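Local coordinates for Lin0012 protein (PDB 3K17) that probably phosphorylates phosphomevalonate at the expense of ATP, as a GHMP-family kinase of the mevalonate route to isopentenyl diphosphate, at residues V9-V17 against S160-M168; K228-F236 against E283-N291. One frame throughout, in Å; residues are numbered along the deposited sequence.

Interaction 1: residues V9-V17 against S160-M168; sequences VKIPGKLYV and SCGDIASCM
Cys167, on the short helix that starts at Gly162, lies against the strand from Ile11 to Lys14. Its CB meets the methyl CG2 of Ile11 at 3.7 Å, while SG, beside its own backbone N (chi1 -65°), reaches to 3.4 Å from Pro12 O and also borders Lys14 CB. The Pro12 ring rests its CG and CD near the Cys167 carbonyl oxygen, with CD at 3.6 Å.

Lys14 works through the aliphatic part of its chain. CB sits 3.5 Å from Ser166 OG; chi1 (69°) sets CG between the backbone N and the carbonyl carbon, close to Asp163 CB, and the bend at chi2 carries CD and CE on past that same CB, with CD at 3.8 Å. Lys14 NZ ends 6.2 Å from Asp163 OD2.

Tyr16 reaches down to the helix start. Its OH lies 2.9 Å from Ser160 OG, at best a weak hydrogen bond, with OG at the ring edge, near the ring plane. The same OG accepts from Gly162 N in an ST turn, which places the tyrosine hydroxyl beside the loop that precedes the helix.

Strand and helix run at 135°, and helix 119-135 adds Ala126 and Asn129 against Ile11: a buried helix-on-sheet layer of the GHMP kinase N-terminal fold.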
ATOM      1  N   VAL A   9      40.057  14.105  -0.365  1.00 23.46           N
ATOM      2  CA  VAL A   9      39.887  13.975  -1.811  1.00 20.28           C
ATOM      3  C   VAL A   9      39.119  15.181  -2.349  1.00 20.16           C
ATOM      4  O   VAL A   9      38.028  15.498  -1.875  1.00 19.70           O
ATOM      5  CB  VAL A   9      39.110  12.689  -2.176  1.00 21.58           C
ATOM      6  CG1 VAL A   9      38.785  12.678  -3.670  1.00 20.92           C
ATOM      7  CG2 VAL A   9      39.933  11.451  -1.797  1.00 21.25           C
ATOM      8  N   LYS A  10      39.699  15.862  -3.327  1.00 19.39           N
ATOM      9  CA  LYS A  10      39.048  17.013  -3.928  1.00 19.89           C
ATOM     10  C   LYS A  10      38.778  16.712  -5.386  1.00 18.29           C
ATOM     11  O   LYS A  10      39.705  16.487  -6.167  1.00 19.24           O
ATOM     12  CB  LYS A  10      39.914  18.269  -3.811  1.00 22.57           C
ATOM     13  CG  LYS A  10      40.274  18.631  -2.383  1.00 28.16           C
ATOM     14  CD  LYS A  10      41.102  19.909  -2.318  1.00 32.25           C
ATOM     15  CE  LYS A  10      40.237  21.115  -2.019  1.00 35.84           C
ATOM     16  NZ  LYS A  10      39.597  21.004  -0.668  1.00 37.45           N
ATOM     17  N   ILE A  11      37.495  16.703  -5.734  1.00 16.13           N
ATOM     18  CA  ILE A  11      37.052  16.434  -7.091  1.00 14.51           C
ATOM     19  C   ILE A  11      36.525  17.726  -7.691  1.00 16.76           C
ATOM     20  O   ILE A  11      35.639  18.395  -7.120  1.00 14.58           O
ATOM     21  CB  ILE A  11      35.929  15.371  -7.118  1.00 13.83           C
ATOM     22  CG1 ILE A  11      36.402  14.096  -6.415  1.00 14.51           C
ATOM     23  CG2 ILE A  11      35.535  15.067  -8.549  1.00 13.35           C
ATOM     24  CD1 ILE A  11      37.728  13.520  -6.962  1.00 13.79           C
ATOM     25  N   PRO A  12      37.064  18.104  -8.855  1.00 15.50           N
ATOM     26  CA  PRO A  12      36.645  19.328  -9.532  1.00 15.83           C
ATOM     27  C   PRO A  12      35.284  19.165 -10.197  1.00 16.85           C
ATOM     28  O   PRO A  12      34.883  18.051 -10.537  1.00 17.21           O
ATOM     29  CB  PRO A  12      37.757  19.542 -10.553  1.00 16.62           C
ATOM     30  CG  PRO A  12      38.073  18.119 -10.966  1.00 14.48           C
ATOM     31  CD  PRO A  12      38.095  17.387  -9.633  1.00 12.76           C
ATOM     32  N   GLY A  13      34.581  20.283 -10.363  1.00 15.12           N
ATOM     33  CA  GLY A  13      33.294  20.270 -11.032  1.00 14.58           C
ATOM     34  C   GLY A  13      33.573  20.191 -12.525  1.00 15.50           C
ATOM     35  O   GLY A  13      34.734  20.205 -12.933  1.00 12.87           O
ATOM     36  N   LYS A  14      32.526  20.131 -13.342  1.00 14.28           N
ATOM     37  CA  LYS A  14      32.709  20.010 -14.784  1.00 16.28           C
ATOM     38  C   LYS A  14      31.834  20.958 -15.582  1.00 17.46           C
ATOM     39  O   LYS A  14      30.806  21.431 -15.107  1.00 16.11           O
ATOM     40  CB  LYS A  14      32.393  18.579 -15.229  1.00 15.33           C
ATOM     41  CG  LYS A  14      30.893  18.219 -15.102  1.00 15.46           C
ATOM     42  CD  LYS A  14      30.108  18.486 -16.400  1.00 15.11           C
ATOM     43  CE  LYS A  14      28.611  18.698 -16.143  1.00 15.67           C
ATOM     44  NZ  LYS A  14      28.347  20.071 -15.584  1.00 19.05           N
ATOM     45  N   LEU A  15      32.251  21.200 -16.816  1.00 17.11           N
ATOM     46  CA  LEU A  15      31.521  22.052 -17.736  1.00 16.31           C
ATOM     47  C   LEU A  15      31.660  21.501 -19.142  1.00 18.36           C
ATOM     48  O   LEU A  15      32.777  21.330 -19.634  1.00 17.21           O
ATOM     49  CB  LEU A  15      32.072  23.482 -17.707  1.00 18.08           C
ATOM     50  CG  LEU A  15      31.590  24.389 -16.570  1.00 18.77           C
ATOM     51  CD1 LEU A  15      32.325  25.717 -16.617  1.00 19.44           C
ATOM     52  CD2 LEU A  15      30.074  24.599 -16.708  1.00 16.83           C
ATOM     53  N   TYR A  16      30.534  21.199 -19.778  1.00 16.54           N
ATOM     54  CA  TYR A  16      30.566  20.735 -21.154  1.00 17.32           C
ATOM     55  C   TYR A  16      30.979  21.952 -21.964  1.00 18.80           C
ATOM     56  O   TYR A  16      30.564  23.077 -21.662  1.00 17.26           O
ATOM     57  CB  TYR A  16      29.181  20.273 -21.602  1.00 15.77           C
ATOM     58  CG  TYR A  16      28.918  18.810 -21.331  1.00 17.25           C
ATOM     59  CD1 TYR A  16      29.375  17.831 -22.213  1.00 16.35           C
ATOM     60  CD2 TYR A  16      28.254  18.403 -20.176  1.00 14.40           C
ATOM     61  CE1 TYR A  16      29.183  16.485 -21.957  1.00 17.07           C
ATOM     62  CE2 TYR A  16      28.055  17.050 -19.905  1.00 17.25           C
ATOM     63  CZ  TYR A  16      28.525  16.098 -20.802  1.00 18.86           C
ATOM     64  OH  TYR A  16      28.349  14.760 -20.544  1.00 20.13           O
ATOM     65  N   VAL A  17      31.798  21.736 -22.987  1.00 19.11           N
ATOM     66  CA  VAL A  17      32.254  22.838 -23.827  1.00 18.31           C
ATOM     67  C   VAL A  17      31.624  22.727 -25.213  1.00 19.94           C
ATOM     68  O   VAL A  17      31.310  23.735 -25.831  1.00 20.24           O
ATOM     69  CB  VAL A  17      33.789  22.841 -23.961  1.00 18.83           C
ATOM     70  CG1 VAL A  17      34.228  23.950 -24.918  1.00 18.23           C
ATOM     71  CG2 VAL A  17      34.429  23.045 -22.594  1.00 17.60           C
ATOM     72  N   SER A 160      25.447  10.523 -20.521  1.00 19.37           N
ATOM     73  CA  SER A 160      26.612   9.951 -21.191  1.00 18.67           C
ATOM     74  C   SER A 160      27.754   9.575 -20.263  1.00 18.42           C
ATOM     75  O   SER A 160      28.635   8.810 -20.648  1.00 18.61           O
ATOM     76  CB  SER A 160      27.156  10.951 -22.206  1.00 18.08           C
ATOM     77  OG  SER A 160      27.701  12.071 -21.525  1.00 20.25           O
ATOM     78  N   CYS A 161      27.734  10.116 -19.046  1.00 16.19           N
ATOM     79  CA  CYS A 161      28.796   9.896 -18.079  1.00 16.65           C
ATOM     80  C   CYS A 161      30.038  10.704 -18.466  1.00 16.11           C
ATOM     81  O   CYS A 161      31.123  10.471 -17.952  1.00 15.84           O
ATOM     82  CB  CYS A 161      29.142   8.412 -17.952  1.00 15.44           C
ATOM     83  SG  CYS A 161      27.901   7.493 -17.003  1.00 19.41           S
ATOM     84  N   GLY A 162      29.865  11.653 -19.383  1.00 18.06           N
ATOM     85  CA  GLY A 162      30.974  12.514 -19.772  1.00 15.90           C
ATOM     86  C   GLY A 162      31.317  13.377 -18.564  1.00 14.94           C
ATOM     87  O   GLY A 162      32.471  13.774 -18.371  1.00 13.45           O
ATOM     88  N   ASP A 163      30.306  13.665 -17.739  1.00 14.05           N
ATOM     89  CA  ASP A 163      30.521  14.458 -16.539  1.00 12.20           C
ATOM     90  C   ASP A 163      31.373  13.653 -15.568  1.00 12.79           C
ATOM     91  O   ASP A 163      32.266  14.193 -14.927  1.00 12.22           O
ATOM     92  CB  ASP A 163      29.186  14.869 -15.886  1.00 16.28           C
ATOM     93  CG  ASP A 163      28.209  13.712 -15.721  1.00 18.04           C
ATOM     94  OD1 ASP A 163      28.505  12.570 -16.137  1.00 18.04           O
ATOM     95  OD2 ASP A 163      27.123  13.963 -15.162  1.00 20.90           O
ATOM     96  N   ILE A 164      31.095  12.358 -15.468  1.00 11.62           N
ATOM     97  CA  ILE A 164      31.872  11.480 -14.606  1.00 13.79           C
ATOM     98  C   ILE A 164      33.340  11.504 -15.075  1.00 15.40           C
ATOM     99  O   ILE A 164      34.262  11.595 -14.265  1.00 14.75           O
ATOM    100  CB  ILE A 164      31.342  10.019 -14.687  1.00 12.86           C
ATOM    101  CG1 ILE A 164      29.992   9.902 -13.963  1.00 15.66           C
ATOM    102  CG2 ILE A 164      32.349   9.059 -14.099  1.00 14.50           C
ATOM    103  CD1 ILE A 164      30.052  10.173 -12.474  1.00 11.77           C
ATOM    104  N   ALA A 165      33.544  11.432 -16.390  1.00 14.43           N
ATOM    105  CA  ALA A 165      34.897  11.417 -16.958  1.00 16.16           C
ATOM    106  C   ALA A 165      35.683  12.678 -16.615  1.00 16.12           C
ATOM    107  O   ALA A 165      36.837  12.611 -16.177  1.00 17.70           O
ATOM    108  CB  ALA A 165      34.823  11.250 -18.478  1.00 12.74           C
ATOM    109  N   SER A 166      35.045  13.826 -16.817  1.00 15.82           N
ATOM    110  CA  SER A 166      35.675  15.105 -16.553  1.00 14.53           C
ATOM    111  C   SER A 166      36.054  15.270 -15.088  1.00 16.18           C
ATOM    112  O   SER A 166      37.152  15.732 -14.785  1.00 15.33           O
ATOM    113  CB  SER A 166      34.750  16.239 -17.001  1.00 14.78           C
ATOM    114  OG  SER A 166      35.321  17.499 -16.701  1.00 13.04           O
ATOM    115  N   CYS A 167      35.151  14.898 -14.176  1.00 14.94           N
ATOM    116  CA  CYS A 167      35.433  15.014 -12.742  1.00 14.28           C
ATOM    117  C   CYS A 167      36.573  14.079 -12.320  1.00 15.15           C
ATOM    118  O   CYS A 167      37.410  14.433 -11.490  1.00 15.95           O
ATOM    119  CB  CYS A 167      34.174  14.690 -11.929  1.00 12.98           C
ATOM    120  SG  CYS A 167      32.838  15.891 -12.189  1.00 16.00           S
HETATM  121  N   MSE A 168      36.599  12.891 -12.909  1.00 15.76           N
HETATM  122  CA  MSE A 168      37.622  11.891 -12.604  1.00 18.61           C
HETATM  123  C   MSE A 168      39.015  12.253 -13.149  1.00 18.23           C
HETATM  124  O   MSE A 168      40.011  12.166 -12.431  1.00 18.42           O
HETATM  125  CB  MSE A 168      37.182  10.540 -13.174  1.00 21.40           C
HETATM  126  CG  MSE A 168      38.181   9.403 -13.025  1.00 28.51           C
HETATM  127 SE   MSE A 168      38.372   8.837 -11.194  1.00 44.19          SE
HETATM  128  CE  MSE A 168      36.716   7.811 -11.050  1.00 33.33           C
TER

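Interaction 2: residues K228-F236 against E283-N291; sequences KLVSQIHAF and ELGTKAGVN
A helix-to-helix packing, extended by the chain that leaves the second helix through a Schellman motif, joins 228-236 to 283-291. The two helix axes cross at 76° and come no closer than 10.3 Å, a gap filled by apolar side chains without a hydrogen bond between the segments.

Phe236 and Val290 carry the two ends of this interface. With CG anti to the backbone N (chi1 172°), the Phe236 ring extends across the last turn of 283-288 and takes the methyl of Ala288 over one face. This is a CH-pi contact, with Ala288 CB 3.8 Å from the ring centroid and 27° off the ring normal, displaced toward the rim at CG. Farther out, ring atom CE2 meets Leu284 CD1 at 3.6 Å, and CZ meets Lys287 CB at 3.8 Å; both partners approach obliquely.

Ile233 bridges toward the other end. Its terminal CD1 lies 3.7 Å from Val290 CG2 and also touches Ala288 CB and Leu284 CG. Val290 divides its two methyls: CG2 packs 3.6 Å from Gln232 CB, whereas CG1 points to Leu229 CG at 4.0 Å. Gly289, with positive phi, turns the chain so that Val290 can fold back, and Val290 N bonds to Gly285 O while Gly289 N bonds to Thr286 O.

Around the contact, helix 241-264 supplies Phe247 against Leu284 and Asn243 against both Phe236 and Lys287. Tyr21, from a loop, touches Leu229 and Ile233. Ala235 packs on Ser231 and Gln232 on Glu239 of the second subunit, so helix 226-239 meets both helix 267-288 and the neighbouring chain.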
ATOM      1  N   LYS A 228      13.202  17.475 -17.267  1.00 43.40           N
ATOM      2  CA  LYS A 228      12.258  18.026 -18.226  1.00 43.87           C
ATOM      3  C   LYS A 228      12.859  18.200 -19.625  1.00 42.95           C
ATOM      4  O   LYS A 228      12.256  17.795 -20.618  1.00 40.80           O
ATOM      5  CB  LYS A 228      11.735  19.370 -17.725  1.00 45.29           C
ATOM      6  CG  LYS A 228      10.375  19.741 -18.285  1.00 48.98           C
ATOM      7  CD  LYS A 228      10.076  21.214 -18.080  1.00 51.21           C
ATOM      8  CE  LYS A 228      10.960  22.078 -18.975  1.00 53.57           C
ATOM      9  NZ  LYS A 228      10.685  23.532 -18.809  1.00 54.58           N
ATOM     10  N   LEU A 229      14.045  18.798 -19.698  1.00 41.97           N
ATOM     11  CA  LEU A 229      14.707  19.024 -20.982  1.00 41.52           C
ATOM     12  C   LEU A 229      15.153  17.742 -21.667  1.00 40.59           C
ATOM     13  O   LEU A 229      14.925  17.559 -22.860  1.00 40.94           O
ATOM     14  CB  LEU A 229      15.912  19.955 -20.815  1.00 40.95           C
ATOM     15  CG  LEU A 229      15.589  21.444 -20.670  1.00 41.66           C
ATOM     16  CD1 LEU A 229      14.827  21.690 -19.375  1.00 42.40           C
ATOM     17  CD2 LEU A 229      16.880  22.248 -20.691  1.00 42.42           C
ATOM     18  N   VAL A 230      15.793  16.855 -20.916  1.00 40.62           N
ATOM     19  CA  VAL A 230      16.254  15.596 -21.478  1.00 40.14           C
ATOM     20  C   VAL A 230      15.087  14.757 -21.992  1.00 40.06           C
ATOM     21  O   VAL A 230      15.143  14.219 -23.096  1.00 39.27           O
ATOM     22  CB  VAL A 230      17.041  14.776 -20.434  1.00 41.79           C
ATOM     23  CG1 VAL A 230      17.445  13.436 -21.017  1.00 42.05           C
ATOM     24  CG2 VAL A 230      18.275  15.545 -20.005  1.00 43.23           C
ATOM     25  N   SER A 231      14.028  14.648 -21.194  1.00 38.95           N
ATOM     26  CA  SER A 231      12.867  13.863 -21.593  1.00 38.95           C
ATOM     27  C   SER A 231      12.230  14.450 -22.851  1.00 40.01           C
ATOM     28  O   SER A 231      11.779  13.712 -23.728  1.00 39.74           O
ATOM     29  CB  SER A 231      11.837  13.810 -20.460  1.00 38.42           C
ATOM     30  OG  SER A 231      11.274  15.084 -20.208  1.00 37.40           O
ATOM     31  N   GLN A 232      12.197  15.775 -22.942  1.00 39.97           N
ATOM     32  CA  GLN A 232      11.618  16.425 -24.108  1.00 40.81           C
ATOM     33  C   GLN A 232      12.431  16.090 -25.359  1.00 40.78           C
ATOM     34  O   GLN A 232      11.863  15.774 -26.406  1.00 40.03           O
ATOM     35  CB  GLN A 232      11.564  17.945 -23.905  1.00 41.88           C
ATOM     36  CG  GLN A 232      10.614  18.386 -22.797  1.00 45.31           C
ATOM     37  CD  GLN A 232      10.623  19.890 -22.566  1.00 47.73           C
ATOM     38  OE1 GLN A 232      11.679  20.495 -22.360  1.00 47.61           O
ATOM     39  NE2 GLN A 232       9.442  20.499 -22.592  1.00 47.78           N
ATOM     40  N   ILE A 233      13.756  16.146 -25.241  1.00 39.69           N
ATOM     41  CA  ILE A 233      14.630  15.847 -26.370  1.00 39.45           C
ATOM     42  C   ILE A 233      14.534  14.380 -26.790  1.00 40.86           C
ATOM     43  O   ILE A 233      14.486  14.072 -27.979  1.00 39.69           O
ATOM     44  CB  ILE A 233      16.111  16.187 -26.052  1.00 38.30           C
ATOM     45  CG1 ILE A 233      16.265  17.692 -25.816  1.00 35.94           C
ATOM     46  CG2 ILE A 233      17.009  15.767 -27.215  1.00 36.14           C
ATOM     47  CD1 ILE A 233      15.886  18.542 -27.015  1.00 36.55           C
ATOM     48  N   HIS A 234      14.504  13.474 -25.818  1.00 42.61           N
ATOM     49  CA  HIS A 234      14.405  12.057 -26.138  1.00 44.11           C
ATOM     50  C   HIS A 234      13.120  11.799 -26.917  1.00 44.35           C
ATOM     51  O   HIS A 234      13.102  11.012 -27.865  1.00 45.08           O
ATOM     52  CB  HIS A 234      14.401  11.214 -24.867  1.00 46.47           C
ATOM     53  CG  HIS A 234      14.346   9.741 -25.130  1.00 49.31           C
ATOM     54  ND1 HIS A 234      15.407   9.041 -25.661  1.00 49.91           N
ATOM     55  CD2 HIS A 234      13.345   8.843 -24.970  1.00 49.47           C
ATOM     56  CE1 HIS A 234      15.063   7.775 -25.817  1.00 50.69           C
ATOM     57  NE2 HIS A 234      13.816   7.628 -25.406  1.00 49.96           N
ATOM     58  N   ALA A 235      12.045  12.466 -26.512  1.00 43.39           N
ATOM     59  CA  ALA A 235      10.763  12.311 -27.183  1.00 43.00           C
ATOM     60  C   ALA A 235      10.862  12.898 -28.584  1.00 42.85           C
ATOM     61  O   ALA A 235      10.319  12.342 -29.538  1.00 42.37           O
ATOM     62  CB  ALA A 235       9.667  13.011 -26.398  1.00 42.66           C
ATOM     63  N   PHE A 236      11.555  14.027 -28.700  1.00 42.14           N
ATOM     64  CA  PHE A 236      11.735  14.672 -29.991  1.00 42.46           C
ATOM     65  C   PHE A 236      12.413  13.685 -30.935  1.00 43.19           C
ATOM     66  O   PHE A 236      12.078  13.600 -32.115  1.00 43.32           O
ATOM     67  CB  PHE A 236      12.608  15.919 -29.849  1.00 41.67           C
ATOM     68  CG  PHE A 236      12.997  16.531 -31.164  1.00 40.85           C
ATOM     69  CD1 PHE A 236      12.037  17.117 -31.984  1.00 40.74           C
ATOM     70  CD2 PHE A 236      14.317  16.493 -31.597  1.00 39.83           C
ATOM     71  CE1 PHE A 236      12.385  17.657 -33.219  1.00 40.16           C
ATOM     72  CE2 PHE A 236      14.677  17.031 -32.833  1.00 40.82           C
ATOM     73  CZ  PHE A 236      13.709  17.614 -33.645  1.00 39.81           C
ATOM     74  N   GLU A 283      18.923  25.379 -32.984  1.00 39.14           N
ATOM     75  CA  GLU A 283      18.027  24.721 -33.927  1.00 40.59           C
ATOM     76  C   GLU A 283      17.277  23.586 -33.240  1.00 39.53           C
ATOM     77  O   GLU A 283      16.054  23.475 -33.350  1.00 38.39           O
ATOM     78  CB  GLU A 283      18.827  24.157 -35.102  1.00 44.16           C
ATOM     79  CG  GLU A 283      19.715  25.175 -35.794  1.00 50.34           C
ATOM     80  CD  GLU A 283      18.927  26.218 -36.562  1.00 55.01           C
ATOM     81  OE1 GLU A 283      19.539  27.216 -37.006  1.00 57.67           O
ATOM     82  OE2 GLU A 283      17.701  26.035 -36.731  1.00 57.37           O
ATOM     83  N   LEU A 284      18.026  22.738 -32.541  1.00 38.37           N
ATOM     84  CA  LEU A 284      17.445  21.610 -31.829  1.00 37.23           C
ATOM     85  C   LEU A 284      16.388  22.104 -30.852  1.00 36.78           C
ATOM     86  O   LEU A 284      15.289  21.556 -30.783  1.00 37.07           O
ATOM     87  CB  LEU A 284      18.536  20.838 -31.072  1.00 35.52           C
ATOM     88  CG  LEU A 284      18.060  19.705 -30.156  1.00 33.90           C
ATOM     89  CD1 LEU A 284      17.255  18.701 -30.959  1.00 33.74           C
ATOM     90  CD2 LEU A 284      19.256  19.025 -29.500  1.00 35.01           C
ATOM     91  N   GLY A 285      16.731  23.146 -30.101  1.00 36.76           N
ATOM     92  CA  GLY A 285      15.803  23.697 -29.133  1.00 38.25           C
ATOM     93  C   GLY A 285      14.527  24.180 -29.790  1.00 39.02           C
ATOM     94  O   GLY A 285      13.425  23.959 -29.282  1.00 38.38           O
ATOM     95  N   THR A 286      14.682  24.840 -30.934  1.00 39.71           N
ATOM     96  CA  THR A 286      13.551  25.369 -31.680  1.00 40.55           C
ATOM     97  C   THR A 286      12.664  24.252 -32.207  1.00 41.23           C
ATOM     98  O   THR A 286      11.461  24.234 -31.952  1.00 42.77           O
ATOM     99  CB  THR A 286      14.029  26.223 -32.871  1.00 40.48           C
ATOM    100  OG1 THR A 286      14.685  27.399 -32.382  1.00 38.18           O
ATOM    101  CG2 THR A 286      12.848  26.625 -33.753  1.00 41.09           C
ATOM    102  N   LYS A 287      13.261  23.318 -32.937  1.00 41.74           N
ATOM    103  CA  LYS A 287      12.514  22.206 -33.511  1.00 41.91           C
ATOM    104  C   LYS A 287      11.803  21.342 -32.472  1.00 41.93           C
ATOM    105  O   LYS A 287      10.641  20.975 -32.652  1.00 42.64           O
ATOM    106  CB  LYS A 287      13.440  21.326 -34.350  1.00 43.21           C
ATOM    107  CG  LYS A 287      14.118  22.046 -35.502  1.00 45.20           C
ATOM    108  CD  LYS A 287      14.975  21.077 -36.298  1.00 47.44           C
ATOM    109  CE  LYS A 287      15.716  21.768 -37.431  1.00 49.04           C
ATOM    110  NZ  LYS A 287      16.527  20.784 -38.214  1.00 48.56           N
ATOM    111  N   ALA A 288      12.497  21.019 -31.387  1.00 41.20           N
ATOM    112  CA  ALA A 288      11.926  20.183 -30.337  1.00 40.98           C
ATOM    113  C   ALA A 288      11.015  20.952 -29.387  1.00 41.62           C
ATOM    114  O   ALA A 288      10.315  20.355 -28.566  1.00 41.20           O
ATOM    115  CB  ALA A 288      13.047  19.512 -29.544  1.00 40.61           C
ATOM    116  N   GLY A 289      11.020  22.276 -29.498  1.00 41.17           N
ATOM    117  CA  GLY A 289      10.200  23.074 -28.610  1.00 42.01           C
ATOM    118  C   GLY A 289      10.806  23.053 -27.220  1.00 43.15           C
ATOM    119  O   GLY A 289      10.093  23.031 -26.217  1.00 45.02           O
ATOM    120  N   VAL A 290      12.132  23.042 -27.163  1.00 42.07           N
ATOM    121  CA  VAL A 290      12.853  23.023 -25.898  1.00 41.83           C
ATOM    122  C   VAL A 290      13.691  24.285 -25.773  1.00 41.09           C
ATOM    123  O   VAL A 290      14.509  24.591 -26.644  1.00 41.00           O
ATOM    124  CB  VAL A 290      13.789  21.806 -25.796  1.00 42.15           C
ATOM    125  CG1 VAL A 290      14.542  21.840 -24.475  1.00 43.80           C
ATOM    126  CG2 VAL A 290      12.980  20.519 -25.920  1.00 43.51           C
ATOM    127  N   ASN A 291      13.486  25.012 -24.681  1.00 39.45           N
ATOM    128  CA  ASN A 291      14.206  26.252 -24.446  1.00 38.57           C
ATOM    129  C   ASN A 291      15.636  26.017 -23.962  1.00 37.37           C
ATOM    130  O   ASN A 291      15.956  26.268 -22.797  1.00 36.34           O
ATOM    131  CB  ASN A 291      13.430  27.101 -23.434  1.00 40.99           C
ATOM    132  CG  ASN A 291      14.103  28.423 -23.144  1.00 43.92           C
ATOM    133  OD1 ASN A 291      14.617  29.082 -24.047  1.00 45.45           O
ATOM    134  ND2 ASN A 291      14.092  28.828 -21.878  1.00 46.06           N
TER

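In the fold
Following the chain from the N terminus, strand 7-18 comes first, and interaction 1 closes when helix 162-169 returns to it after 142 intervening residues that include helices 76-91, 119-135 and 141-156. It ties the first strand of the large mixed sheet to a helix of the N-terminal GHMP region. Interaction 2 opens only afterwards and closes a shorter, almost wholly helical loop of 46 residues, joining helix 226-239 to the end of helix 267-288. The two are in series, neither nested nor crossing. Their centres lie 24 Å apart and their nearest atoms about 9 Å, one near the middle of the chain, the other out toward the second subunit.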